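Local structure of lysine-sensitive aspartokinase 3 (Escherichia coli, 2J0W) at residues 86-91 and 123-128; 160-165 and 206-211; 243-248 and 269-274. The protein catalyses the ATP-dependent phosphorylation of L-aspartate to 4-phospho-L-aspartate, the first step from aspartate toward lysine, and is inhibited allosterically by lysine. All coordinates share one frame; numbering follows the deposited sequence.

How the contacts relate
All three contacts lie in the amino acid kinase portion of the chain, and each joins a different pair of elements. Contact 2 is the most buried, a leucine-alanine meeting of helices 159-176 and 200-211. Contact 1, about 26 Å away between centres, joins the nearly antiparallel helices 82-102 and 108-131; it is aliphatic too, but only partly buried, and a carboxylate takes part at its more open side. Contact 3 sets one aromatic ring against the turn between helix 264-270 and strand 274-278, so backbone and carboxylate oxygens meet it. Contacts 2 and 3 touch through a salt bridge from Glu210 to Arg269, whereas contact 1 touches neither.

Contact 1: 86-91 and 123-128; sequences EEIERL and TLLFVE
Leu124 reaches across from helix 108-131 and lays its CD1 methyl between two side chains of helix 82-102, Glu87 and Leu91. With chi1 at -83° its CG stands anti to the carbonyl carbon, and the extended branch carries CD1 to 4.0 Å from Leu91 CD1. On the other flank the carboxylate of Glu87 comes over both leucine methyls, its OE1 lying 3.6 Å from Leu124 CD1. One helical turn from Leu91, Ile88 adds a second meeting: its CD1 is 4.1 Å from Leu125 CD2, the two side chains crossing at about a right angle. The helices run nearly antiparallel (170°) with their axes 11.5 Å apart, a spacing that long branched side chains can bridge from both sides. Ile88 and Leu91 also touch Met121, which extends the interface along helix 108-131, and Leu125 brings in a third helix, 57-75, by packing on Gln71 and Ile74. Glu87 suits the partly exposed margin, its extended chain setting OE1 against methyls that offer no polar hydrogen, a van der Waals contact. No hydrogen bond links the two segments, so their direct attraction is mainly dispersion and the hydrophobic effect, without the directional hold of polar bonds.

Contact 2: 160-165 and 206-211; sequences AALAEL and ALLAEA
Leu162 projects from helix 159-176 onto helix 200-211 and meets three residues there. Its CD2 methyl lies 3.9 Å from Leu207 CB and equally close to the backbone oxygen of that residue, while the two leucine side chains cross at about a right angle. The other methyl, CD1, is directed at Leu208 and stands 4.4 Å from its CD2. Nearer the root of the side chain, the CB of Ala211 lies 4.1 Å from Leu162 CG and 4.0 Å from Leu162 O. Alanine suits position 211, because its small methyl meets both the backbone oxygen and the CG of Leu162. The trans first torsion of Leu162 (chi1 -176°) swings CG beside its own carbonyl carbon and sends the fork of methyls across the gap. In the alpha-beta-alpha sandwich of the amino acid kinase fold, helix 200-211 lies against the central sheet, and helix 159-176 crosses it at -61°, the axes 9.6 Å apart. Leu208 packs on Leu35 and Val37 of strand 33-38. Leu207 faces Met146 and Pro266, and Val145 lies against Leu162, so the leucines are enclosed by further apolar groups. Helix 200-211 begins at Gly200, one of the residues that bind aspartate, and the side chain of Leu207 is about 11 Å from the bound substrate. At its other end Glu210 ties this helix to helix 264-270, one carboxylate oxygen making a weak hydrogen bond to Ser270 OG.

Contact 3: 243-248 and 269-274; sequences IAFAEA and RSDIPV
Phe245 carries the whole contact from its side, directing the edge of its ring at the turn that follows helix 264-270. The deeper part is formed by CZ, which lies 4.0 Å from the carbonyl oxygen of Ile272 and 4.4 Å from Pro273 N. Both atoms sit close to the plane of the ring, so the rim, with its slightly positive hydrogens, is what the backbone oxygen meets. Phenylalanine suits this position because its long, flat side chain bridges most of the 8.5 Å between Phe245 CA and Pro273 CA, with an apolar ring to face Ala267 and Val268 of helix 264-270 and Val289 of strand 287-290.

Toward solvent the fit is looser. Asp271 OD2 approaches Phe245 CE2 at 4.2 Å, also at the ring edge, with the carboxylate plane turned 90° to the ring. The backbone of Asp271 has positive phi where the chain leaves the helix; its CB bond points away from Phe245, but CG anti to the backbone N (chi1 -158°) brings the carboxylate back to the ring edge, at the exposed margin. No hydrogen bond joins the segments.

Phe245 opens helix 245-253, with Ala244 at the N-cap position. Ala244 N donates to Glu247 OE1 at 3.3 Å from above the carboxylate plane, and Glu247 also makes a salt bridge to Arg300. The ring thus lies where strand 239-244 passes into helix 245-253, beside the turn leading from helix 264-270 to strand 274-278 of the central sheet.

Contact 1: 86-91 and 123-128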
ATOM      1  N   GLU A  86      36.321 -29.356  31.516  1.00 76.34           N
ATOM      2  CA  GLU A  86      37.156 -29.699  30.365  1.00 76.51           C
ATOM      3  C   GLU A  86      36.542 -29.113  29.108  1.00 75.00           C
ATOM      4  O   GLU A  86      37.192 -28.406  28.330  1.00 73.24           O
ATOM      5  CB  GLU A  86      37.212 -31.212  30.173  1.00 79.62           C
ATOM      6  CG  GLU A  86      38.305 -31.929  30.926  1.00 91.04           C
ATOM      7  CD  GLU A  86      38.272 -33.431  30.681  1.00 98.45           C
ATOM      8  OE1 GLU A  86      37.827 -33.853  29.590  1.00 99.77           O
ATOM      9  OE2 GLU A  86      38.704 -34.189  31.573  1.00100.88           O
ATOM     10  N   GLU A  87      35.270 -29.453  28.930  1.00 73.85           N
ATOM     11  CA  GLU A  87      34.472 -29.042  27.789  1.00 72.07           C
ATOM     12  C   GLU A  87      34.333 -27.541  27.699  1.00 65.67           C
ATOM     13  O   GLU A  87      34.634 -26.946  26.664  1.00 63.73           O
ATOM     14  CB  GLU A  87      33.102 -29.702  27.890  1.00 79.97           C
ATOM     15  CG  GLU A  87      33.196 -31.224  27.942  1.00 98.42           C
ATOM     16  CD  GLU A  87      31.889 -31.905  28.329  1.00113.81           C
ATOM     17  OE1 GLU A  87      30.872 -31.204  28.515  1.00123.62           O
ATOM     18  OE2 GLU A  87      31.882 -33.150  28.445  1.00116.06           O
ATOM     19  N   ILE A  88      33.871 -26.928  28.783  1.00 60.25           N
ATOM     20  CA  ILE A  88      33.717 -25.487  28.795  1.00 56.84           C
ATOM     21  C   ILE A  88      35.033 -24.865  28.348  1.00 59.31           C
ATOM     22  O   ILE A  88      35.042 -23.941  27.533  1.00 61.90           O
ATOM     23  CB  ILE A  88      33.369 -24.944  30.196  1.00 49.75           C
ATOM     24  CG1 ILE A  88      32.070 -25.573  30.712  1.00 47.73           C
ATOM     25  CG2 ILE A  88      33.212 -23.431  30.132  1.00 42.97           C
ATOM     26  CD1 ILE A  88      30.873 -25.373  29.820  1.00 43.38           C
ATOM     27  N   GLU A  89      36.140 -25.383  28.873  1.00 59.03           N
ATOM     28  CA  GLU A  89      37.465 -24.879  28.527  1.00 60.17           C
ATOM     29  C   GLU A  89      37.714 -24.964  27.025  1.00 60.14           C
ATOM     30  O   GLU A  89      38.316 -24.062  26.436  1.00 59.19           O
ATOM     31  CB  GLU A  89      38.547 -25.665  29.264  1.00 68.59           C
ATOM     32  CG  GLU A  89      38.630 -25.402  30.760  1.00 74.50           C
ATOM     33  CD  GLU A  89      38.970 -23.966  31.094  1.00 84.65           C
ATOM     34  OE1 GLU A  89      39.715 -23.320  30.322  1.00 87.46           O
ATOM     35  OE2 GLU A  89      38.503 -23.488  32.147  1.00 92.60           O
ATOM     36  N   ARG A  90      37.264 -26.052  26.405  1.00 60.15           N
ATOM     37  CA  ARG A  90      37.434 -26.202  24.964  1.00 60.94           C
ATOM     38  C   ARG A  90      36.619 -25.110  24.310  1.00 58.25           C
ATOM     39  O   ARG A  90      37.156 -24.277  23.578  1.00 59.22           O
ATOM     40  CB  ARG A  90      36.954 -27.581  24.493  1.00 69.69           C
ATOM     41  CG  ARG A  90      38.056 -28.648  24.425  1.00 79.62           C
ATOM     42  CD  ARG A  90      39.063 -28.528  25.589  1.00 89.20           C
ATOM     43  NE  ARG A  90      39.943 -27.362  25.450  1.00 90.72           N
ATOM     44  CZ  ARG A  90      40.671 -26.837  26.433  1.00 82.37           C
ATOM     45  NH1 ARG A  90      40.633 -27.369  27.648  1.00 82.81           N
ATOM     46  NH2 ARG A  90      41.433 -25.775  26.203  1.00 73.57           N
ATOM     47  N   LEU A  91      35.322 -25.104  24.603  1.00 55.90           N
ATOM     48  CA  LEU A  91      34.425 -24.102  24.045  1.00 51.63           C
ATOM     49  C   LEU A  91      35.039 -22.718  24.252  1.00 49.67           C
ATOM     50  O   LEU A  91      35.224 -21.958  23.293  1.00 43.64           O
ATOM     51  CB  LEU A  91      33.046 -24.201  24.709  1.00 40.17           C
ATOM     52  CG  LEU A  91      32.405 -25.591  24.592  1.00 42.97           C
ATOM     53  CD1 LEU A  91      31.042 -25.579  25.235  1.00 47.47           C
ATOM     54  CD2 LEU A  91      32.288 -26.002  23.131  1.00 35.29           C
ATOM     55  N   THR A 123      23.180 -25.298  27.477  1.00 50.60           N
ATOM     56  CA  THR A 123      22.546 -26.618  27.527  1.00 53.13           C
ATOM     57  C   THR A 123      23.425 -27.675  28.193  1.00 55.39           C
ATOM     58  O   THR A 123      22.909 -28.616  28.784  1.00 57.19           O
ATOM     59  CB  THR A 123      22.152 -27.147  26.129  1.00 49.39           C
ATOM     60  OG1 THR A 123      23.293 -27.129  25.269  1.00 51.82           O
ATOM     61  CG2 THR A 123      21.054 -26.309  25.536  1.00 40.23           C
ATOM     62  N   LEU A 124      24.744 -27.539  28.092  1.00 56.96           N
ATOM     63  CA  LEU A 124      25.634 -28.507  28.728  1.00 54.60           C
ATOM     64  C   LEU A 124      25.517 -28.409  30.239  1.00 54.73           C
ATOM     65  O   LEU A 124      25.494 -29.418  30.940  1.00 56.97           O
ATOM     66  CB  LEU A 124      27.082 -28.261  28.341  1.00 50.46           C
ATOM     67  CG  LEU A 124      27.509 -28.868  27.013  1.00 60.93           C
ATOM     68  CD1 LEU A 124      28.998 -28.657  26.803  1.00 56.57           C
ATOM     69  CD2 LEU A 124      27.181 -30.346  27.025  1.00 63.62           C
ATOM     70  N   LEU A 125      25.445 -27.183  30.739  1.00 50.62           N
ATOM     71  CA  LEU A 125      25.344 -26.980  32.164  1.00 51.44           C
ATOM     72  C   LEU A 125      23.983 -27.419  32.672  1.00 54.22           C
ATOM     73  O   LEU A 125      23.882 -28.105  33.691  1.00 58.50           O
ATOM     74  CB  LEU A 125      25.594 -25.509  32.508  1.00 50.54           C
ATOM     75  CG  LEU A 125      26.978 -24.975  32.109  1.00 54.02           C
ATOM     76  CD1 LEU A 125      27.111 -23.524  32.527  1.00 47.93           C
ATOM     77  CD2 LEU A 125      28.077 -25.826  32.753  1.00 50.91           C
ATOM     78  N   PHE A 126      22.929 -27.047  31.963  1.00 52.93           N
ATOM     79  CA  PHE A 126      21.606 -27.421  32.419  1.00 52.14           C
ATOM     80  C   PHE A 126      21.497 -28.927  32.647  1.00 54.69           C
ATOM     81  O   PHE A 126      20.965 -29.351  33.676  1.00 57.58           O
ATOM     82  CB  PHE A 126      20.530 -26.960  31.437  1.00 46.71           C
ATOM     83  CG  PHE A 126      19.153 -26.902  32.043  1.00 49.44           C
ATOM     84  CD1 PHE A 126      18.839 -25.934  32.991  1.00 49.92           C
ATOM     85  CD2 PHE A 126      18.179 -27.832  31.693  1.00 50.65           C
ATOM     86  CE1 PHE A 126      17.582 -25.891  33.583  1.00 47.96           C
ATOM     87  CE2 PHE A 126      16.920 -27.800  32.280  1.00 43.71           C
ATOM     88  CZ  PHE A 126      16.622 -26.829  33.227  1.00 50.52           C
ATOM     89  N   VAL A 127      22.001 -29.742  31.718  1.00 52.87           N
ATOM     90  CA  VAL A 127      21.907 -31.188  31.904  1.00 54.98           C
ATOM     91  C   VAL A 127      22.550 -31.564  33.225  1.00 58.73           C
ATOM     92  O   VAL A 127      22.044 -32.427  33.948  1.00 59.36           O
ATOM     93  CB  VAL A 127      22.587 -31.991  30.767  1.00 54.31           C
ATOM     94  CG1 VAL A 127      22.023 -31.566  29.439  1.00 53.74           C
ATOM     95  CG2 VAL A 127      24.089 -31.808  30.797  1.00 65.15           C
ATOM     96  N   GLU A 128      23.657 -30.894  33.543  1.00 61.34           N
ATOM     97  CA  GLU A 128      24.372 -31.145  34.784  1.00 65.96           C
ATOM     98  C   GLU A 128      23.540 -30.739  35.987  1.00 69.67           C
ATOM     99  O   GLU A 128      23.567 -31.405  37.023  1.00 73.61           O
ATOM    100  CB  GLU A 128      25.702 -30.400  34.796  1.00 68.89           C
ATOM    101  CG  GLU A 128      26.738 -31.039  33.897  1.00 79.67           C
ATOM    102  CD  GLU A 128      26.806 -32.545  34.089  1.00 87.34           C
ATOM    103  OE1 GLU A 128      27.106 -32.995  35.218  1.00 88.92           O
ATOM    104  OE2 GLU A 128      26.548 -33.277  33.109  1.00 86.05           O
TER

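Contact 2: 160-165 and 206-211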
ATOM      1  N   ALA A 160      10.713 -30.135   5.735  1.00 53.64           N
ATOM      2  CA  ALA A 160      10.736 -31.557   5.392  1.00 54.99           C
ATOM      3  C   ALA A 160      11.924 -32.230   6.071  1.00 57.87           C
ATOM      4  O   ALA A 160      11.755 -33.213   6.803  1.00 56.08           O
ATOM      5  CB  ALA A 160      10.831 -31.749   3.873  1.00 53.19           C
ATOM      6  N   ALA A 161      13.118 -31.685   5.829  1.00 59.50           N
ATOM      7  CA  ALA A 161      14.358 -32.225   6.390  1.00 58.55           C
ATOM      8  C   ALA A 161      14.279 -32.355   7.907  1.00 59.60           C
ATOM      9  O   ALA A 161      14.662 -33.381   8.482  1.00 60.60           O
ATOM     10  CB  ALA A 161      15.539 -31.340   5.995  1.00 50.97           C
ATOM     11  N   LEU A 162      13.765 -31.313   8.550  1.00 58.90           N
ATOM     12  CA  LEU A 162      13.624 -31.297  10.001  1.00 56.94           C
ATOM     13  C   LEU A 162      12.722 -32.425  10.496  1.00 57.84           C
ATOM     14  O   LEU A 162      12.846 -32.871  11.637  1.00 59.85           O
ATOM     15  CB  LEU A 162      13.043 -29.959  10.438  1.00 53.53           C
ATOM     16  CG  LEU A 162      12.904 -29.729  11.932  1.00 44.91           C
ATOM     17  CD1 LEU A 162      14.282 -29.694  12.550  1.00 53.20           C
ATOM     18  CD2 LEU A 162      12.196 -28.413  12.184  1.00 51.48           C
ATOM     19  N   ALA A 163      11.808 -32.883   9.644  1.00 57.51           N
ATOM     20  CA  ALA A 163      10.903 -33.954  10.021  1.00 55.74           C
ATOM     21  C   ALA A 163      11.578 -35.322   9.961  1.00 53.83           C
ATOM     22  O   ALA A 163      11.525 -36.078  10.918  1.00 55.11           O
ATOM     23  CB  ALA A 163       9.663 -33.927   9.131  1.00 56.96           C
ATOM     24  N   GLU A 164      12.210 -35.648   8.844  1.00 55.73           N
ATOM     25  CA  GLU A 164      12.877 -36.943   8.721  1.00 63.91           C
ATOM     26  C   GLU A 164      13.928 -37.107   9.820  1.00 70.20           C
ATOM     27  O   GLU A 164      13.911 -38.092  10.573  1.00 72.45           O
ATOM     28  CB  GLU A 164      13.551 -37.064   7.352  1.00 67.00           C
ATOM     29  CG  GLU A 164      12.634 -36.703   6.201  1.00 76.16           C
ATOM     30  CD  GLU A 164      13.395 -36.313   4.953  1.00 85.23           C
ATOM     31  OE1 GLU A 164      12.797 -35.663   4.071  1.00 85.87           O
ATOM     32  OE2 GLU A 164      14.594 -36.656   4.851  1.00 93.82           O
ATOM     33  N   LEU A 165      14.836 -36.136   9.911  1.00 69.28           N
ATOM     34  CA  LEU A 165      15.901 -36.168  10.905  1.00 70.09           C
ATOM     35  C   LEU A 165      15.404 -36.349  12.345  1.00 74.10           C
ATOM     36  O   LEU A 165      15.794 -37.300  13.033  1.00 75.26           O
ATOM     37  CB  LEU A 165      16.734 -34.894  10.797  1.00 65.41           C
ATOM     38  CG  LEU A 165      17.469 -34.733   9.462  1.00 64.47           C
ATOM     39  CD1 LEU A 165      18.108 -33.356   9.376  1.00 55.33           C
ATOM     40  CD2 LEU A 165      18.520 -35.823   9.325  1.00 51.54           C
ATOM     41  N   ALA A 206       8.930 -23.895  18.627  1.00 47.25           N
ATOM     42  CA  ALA A 206       7.740 -24.181  17.838  1.00 49.48           C
ATOM     43  C   ALA A 206       8.062 -25.197  16.740  1.00 53.63           C
ATOM     44  O   ALA A 206       7.274 -26.105  16.479  1.00 58.49           O
ATOM     45  CB  ALA A 206       7.208 -22.902  17.217  1.00 48.09           C
ATOM     46  N   LEU A 207       9.229 -25.047  16.112  1.00 53.86           N
ATOM     47  CA  LEU A 207       9.657 -25.925  15.018  1.00 55.10           C
ATOM     48  C   LEU A 207       9.744 -27.404  15.369  1.00 55.89           C
ATOM     49  O   LEU A 207       9.207 -28.257  14.653  1.00 55.62           O
ATOM     50  CB  LEU A 207      11.013 -25.457  14.466  1.00 51.34           C
ATOM     51  CG  LEU A 207      11.026 -24.066  13.817  1.00 47.09           C
ATOM     52  CD1 LEU A 207      12.456 -23.560  13.706  1.00 48.50           C
ATOM     53  CD2 LEU A 207      10.346 -24.117  12.453  1.00 39.27           C
ATOM     54  N   LEU A 208      10.436 -27.702  16.463  1.00 55.28           N
ATOM     55  CA  LEU A 208      10.612 -29.080  16.916  1.00 56.01           C
ATOM     56  C   LEU A 208       9.298 -29.648  17.460  1.00 55.61           C
ATOM     57  O   LEU A 208       9.073 -30.866  17.442  1.00 50.44           O
ATOM     58  CB  LEU A 208      11.703 -29.129  17.991  1.00 50.67           C
ATOM     59  CG  LEU A 208      13.069 -28.584  17.559  1.00 47.50           C
ATOM     60  CD1 LEU A 208      13.801 -27.995  18.749  1.00 41.11           C
ATOM     61  CD2 LEU A 208      13.871 -29.691  16.931  1.00 28.68           C
ATOM     62  N   ALA A 209       8.436 -28.751  17.941  1.00 55.90           N
ATOM     63  CA  ALA A 209       7.135 -29.139  18.475  1.00 57.84           C
ATOM     64  C   ALA A 209       6.299 -29.680  17.313  1.00 60.97           C
ATOM     65  O   ALA A 209       5.671 -30.737  17.424  1.00 61.44           O
ATOM     66  CB  ALA A 209       6.451 -27.939  19.103  1.00 46.86           C
ATOM     67  N   GLU A 210       6.306 -28.950  16.199  1.00 58.75           N
ATOM     68  CA  GLU A 210       5.574 -29.361  15.014  1.00 60.81           C
ATOM     69  C   GLU A 210       6.161 -30.638  14.454  1.00 62.79           C
ATOM     70  O   GLU A 210       5.438 -31.591  14.156  1.00 67.07           O
ATOM     71  CB  GLU A 210       5.639 -28.278  13.947  1.00 61.58           C
ATOM     72  CG  GLU A 210       5.374 -28.786  12.546  1.00 58.19           C
ATOM     73  CD  GLU A 210       5.160 -27.658  11.567  1.00 70.43           C
ATOM     74  OE1 GLU A 210       5.936 -26.678  11.612  1.00 75.83           O
ATOM     75  OE2 GLU A 210       4.218 -27.749  10.752  1.00 74.67           O
ATOM     76  N   ALA A 211       7.481 -30.654  14.312  1.00 61.69           N
ATOM     77  CA  ALA A 211       8.179 -31.819  13.775  1.00 61.63           C
ATOM     78  C   ALA A 211       7.970 -33.078  14.607  1.00 61.77           C
ATOM     79  O   ALA A 211       8.012 -34.187  14.071  1.00 64.21           O
ATOM     80  CB  ALA A 211       9.672 -31.527  13.651  1.00 60.32           C
TER

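Contact 3: 243-248 and 269-274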
ATOM      1  N   ILE A 243      -5.448 -15.600  23.994  1.00 63.46           N
ATOM      2  CA  ILE A 243      -5.531 -14.957  22.675  1.00 60.65           C
ATOM      3  C   ILE A 243      -5.367 -15.997  21.568  1.00 60.02           C
ATOM      4  O   ILE A 243      -4.958 -17.129  21.834  1.00 61.59           O
ATOM      5  CB  ILE A 243      -4.418 -13.907  22.489  1.00 61.88           C
ATOM      6  CG1 ILE A 243      -4.688 -13.099  21.221  1.00 64.65           C
ATOM      7  CG2 ILE A 243      -3.060 -14.598  22.375  1.00 56.32           C
ATOM      8  CD1 ILE A 243      -3.785 -11.917  21.032  1.00 61.95           C
ATOM      9  N   ALA A 244      -5.667 -15.598  20.328  1.00 57.12           N
ATOM     10  CA  ALA A 244      -5.582 -16.493  19.161  1.00 58.33           C
ATOM     11  C   ALA A 244      -4.385 -16.213  18.258  1.00 58.56           C
ATOM     12  O   ALA A 244      -3.844 -15.092  18.223  1.00 59.10           O
ATOM     13  CB  ALA A 244      -6.866 -16.424  18.335  1.00 54.02           C
ATOM     14  N   PHE A 245      -4.001 -17.253  17.515  1.00 56.40           N
ATOM     15  CA  PHE A 245      -2.868 -17.223  16.587  1.00 56.80           C
ATOM     16  C   PHE A 245      -2.650 -15.949  15.776  1.00 59.10           C
ATOM     17  O   PHE A 245      -1.672 -15.230  16.001  1.00 60.46           O
ATOM     18  CB  PHE A 245      -2.951 -18.422  15.639  1.00 49.84           C
ATOM     19  CG  PHE A 245      -2.644 -19.731  16.302  1.00 52.16           C
ATOM     20  CD1 PHE A 245      -1.675 -19.803  17.307  1.00 43.53           C
ATOM     21  CD2 PHE A 245      -3.278 -20.900  15.893  1.00 56.75           C
ATOM     22  CE1 PHE A 245      -1.343 -21.008  17.884  1.00 49.03           C
ATOM     23  CE2 PHE A 245      -2.953 -22.125  16.469  1.00 55.96           C
ATOM     24  CZ  PHE A 245      -1.983 -22.181  17.467  1.00 49.68           C
ATOM     25  N   ALA A 246      -3.545 -15.663  14.835  1.00 59.18           N
ATOM     26  CA  ALA A 246      -3.359 -14.480  14.005  1.00 61.55           C
ATOM     27  C   ALA A 246      -3.250 -13.213  14.837  1.00 59.83           C
ATOM     28  O   ALA A 246      -2.458 -12.328  14.512  1.00 61.31           O
ATOM     29  CB  ALA A 246      -4.482 -14.361  12.982  1.00 58.31           C
ATOM     30  N   GLU A 247      -4.029 -13.114  15.906  1.00 57.11           N
ATOM     31  CA  GLU A 247      -3.935 -11.920  16.730  1.00 59.30           C
ATOM     32  C   GLU A 247      -2.507 -11.704  17.175  1.00 55.34           C
ATOM     33  O   GLU A 247      -1.890 -10.688  16.887  1.00 54.31           O
ATOM     34  CB  GLU A 247      -4.809 -12.044  17.975  1.00 66.34           C
ATOM     35  CG  GLU A 247      -6.242 -11.645  17.780  1.00 72.43           C
ATOM     36  CD  GLU A 247      -7.065 -11.951  19.001  1.00 68.49           C
ATOM     37  OE1 GLU A 247      -7.468 -13.119  19.163  1.00 62.76           O
ATOM     38  OE2 GLU A 247      -7.288 -11.023  19.800  1.00 63.96           O
ATOM     39  N   ALA A 248      -2.000 -12.690  17.896  1.00 56.88           N
ATOM     40  CA  ALA A 248      -0.645 -12.675  18.436  1.00 58.33           C
ATOM     41  C   ALA A 248       0.405 -12.679  17.342  1.00 57.43           C
ATOM     42  O   ALA A 248       1.411 -11.974  17.433  1.00 55.21           O
ATOM     43  CB  ALA A 248      -0.453 -13.884  19.322  1.00 60.24           C
ATOM     44  N   ARG A 269       0.373 -23.979  11.554  1.00 59.51           N
ATOM     45  CA  ARG A 269       0.434 -25.129  10.668  1.00 62.03           C
ATOM     46  C   ARG A 269       0.078 -26.466  11.301  1.00 66.26           C
ATOM     47  O   ARG A 269      -0.331 -27.386  10.593  1.00 68.19           O
ATOM     48  CB  ARG A 269       1.816 -25.235  10.032  1.00 62.07           C
ATOM     49  CG  ARG A 269       2.155 -24.078   9.114  1.00 54.39           C
ATOM     50  CD  ARG A 269       3.161 -24.537   8.096  1.00 63.15           C
ATOM     51  NE  ARG A 269       4.399 -25.028   8.699  1.00 68.03           N
ATOM     52  CZ  ARG A 269       5.452 -24.261   8.972  1.00 63.19           C
ATOM     53  NH1 ARG A 269       5.423 -22.957   8.699  1.00 47.53           N
ATOM     54  NH2 ARG A 269       6.541 -24.804   9.497  1.00 52.86           N
ATOM     55  N   SER A 270       0.235 -26.585  12.621  1.00 69.25           N
ATOM     56  CA  SER A 270      -0.077 -27.834  13.318  1.00 71.43           C
ATOM     57  C   SER A 270      -0.997 -27.682  14.528  1.00 72.15           C
ATOM     58  O   SER A 270      -1.182 -28.624  15.308  1.00 73.17           O
ATOM     59  CB  SER A 270       1.210 -28.543  13.740  1.00 78.23           C
ATOM     60  OG  SER A 270       1.822 -29.173  12.626  1.00 92.30           O
ATOM     61  N   ASP A 271      -1.571 -26.498  14.682  1.00 72.62           N
ATOM     62  CA  ASP A 271      -2.496 -26.224  15.776  1.00 74.19           C
ATOM     63  C   ASP A 271      -1.921 -26.589  17.146  1.00 72.77           C
ATOM     64  O   ASP A 271      -2.604 -27.198  17.977  1.00 74.13           O
ATOM     65  CB  ASP A 271      -3.807 -26.978  15.525  1.00 81.43           C
ATOM     66  CG  ASP A 271      -4.980 -26.375  16.272  1.00 93.63           C
ATOM     67  OD1 ASP A 271      -5.369 -26.924  17.326  1.00101.06           O
ATOM     68  OD2 ASP A 271      -5.508 -25.341  15.806  1.00 97.51           O
ATOM     69  N   ILE A 272      -0.663 -26.215  17.380  1.00 68.19           N
ATOM     70  CA  ILE A 272      -0.006 -26.497  18.654  1.00 63.78           C
ATOM     71  C   ILE A 272      -0.036 -25.264  19.544  1.00 64.37           C
ATOM     72  O   ILE A 272       0.799 -24.364  19.441  1.00 63.53           O
ATOM     73  CB  ILE A 272       1.449 -26.947  18.448  1.00 62.63           C
ATOM     74  CG1 ILE A 272       1.487 -28.246  17.621  1.00 64.45           C
ATOM     75  CG2 ILE A 272       2.114 -27.173  19.804  1.00 61.06           C
ATOM     76  CD1 ILE A 272       2.892 -28.755  17.286  1.00 56.80           C
ATOM     77  N   PRO A 273      -1.015 -25.213  20.451  1.00 63.55           N
ATOM     78  CA  PRO A 273      -1.147 -24.068  21.357  1.00 59.03           C
ATOM     79  C   PRO A 273       0.184 -23.773  22.048  1.00 54.38           C
ATOM     80  O   PRO A 273       0.972 -24.681  22.293  1.00 50.98           O
ATOM     81  CB  PRO A 273      -2.248 -24.518  22.319  1.00 57.04           C
ATOM     82  CG  PRO A 273      -2.039 -25.988  22.388  1.00 59.76           C
ATOM     83  CD  PRO A 273      -1.800 -26.360  20.940  1.00 61.34           C
ATOM     84  N   VAL A 274       0.415 -22.501  22.362  1.00 54.29           N
ATOM     85  CA  VAL A 274       1.658 -22.053  22.989  1.00 50.98           C
ATOM     86  C   VAL A 274       1.367 -21.294  24.274  1.00 50.30           C
ATOM     87  O   VAL A 274       0.514 -20.409  24.294  1.00 52.58           O
ATOM     88  CB  VAL A 274       2.445 -21.118  22.002  1.00 51.33           C
ATOM     89  CG1 VAL A 274       3.633 -20.473  22.693  1.00 46.80           C
ATOM     90  CG2 VAL A 274       2.918 -21.915  20.791  1.00 50.86           C
TER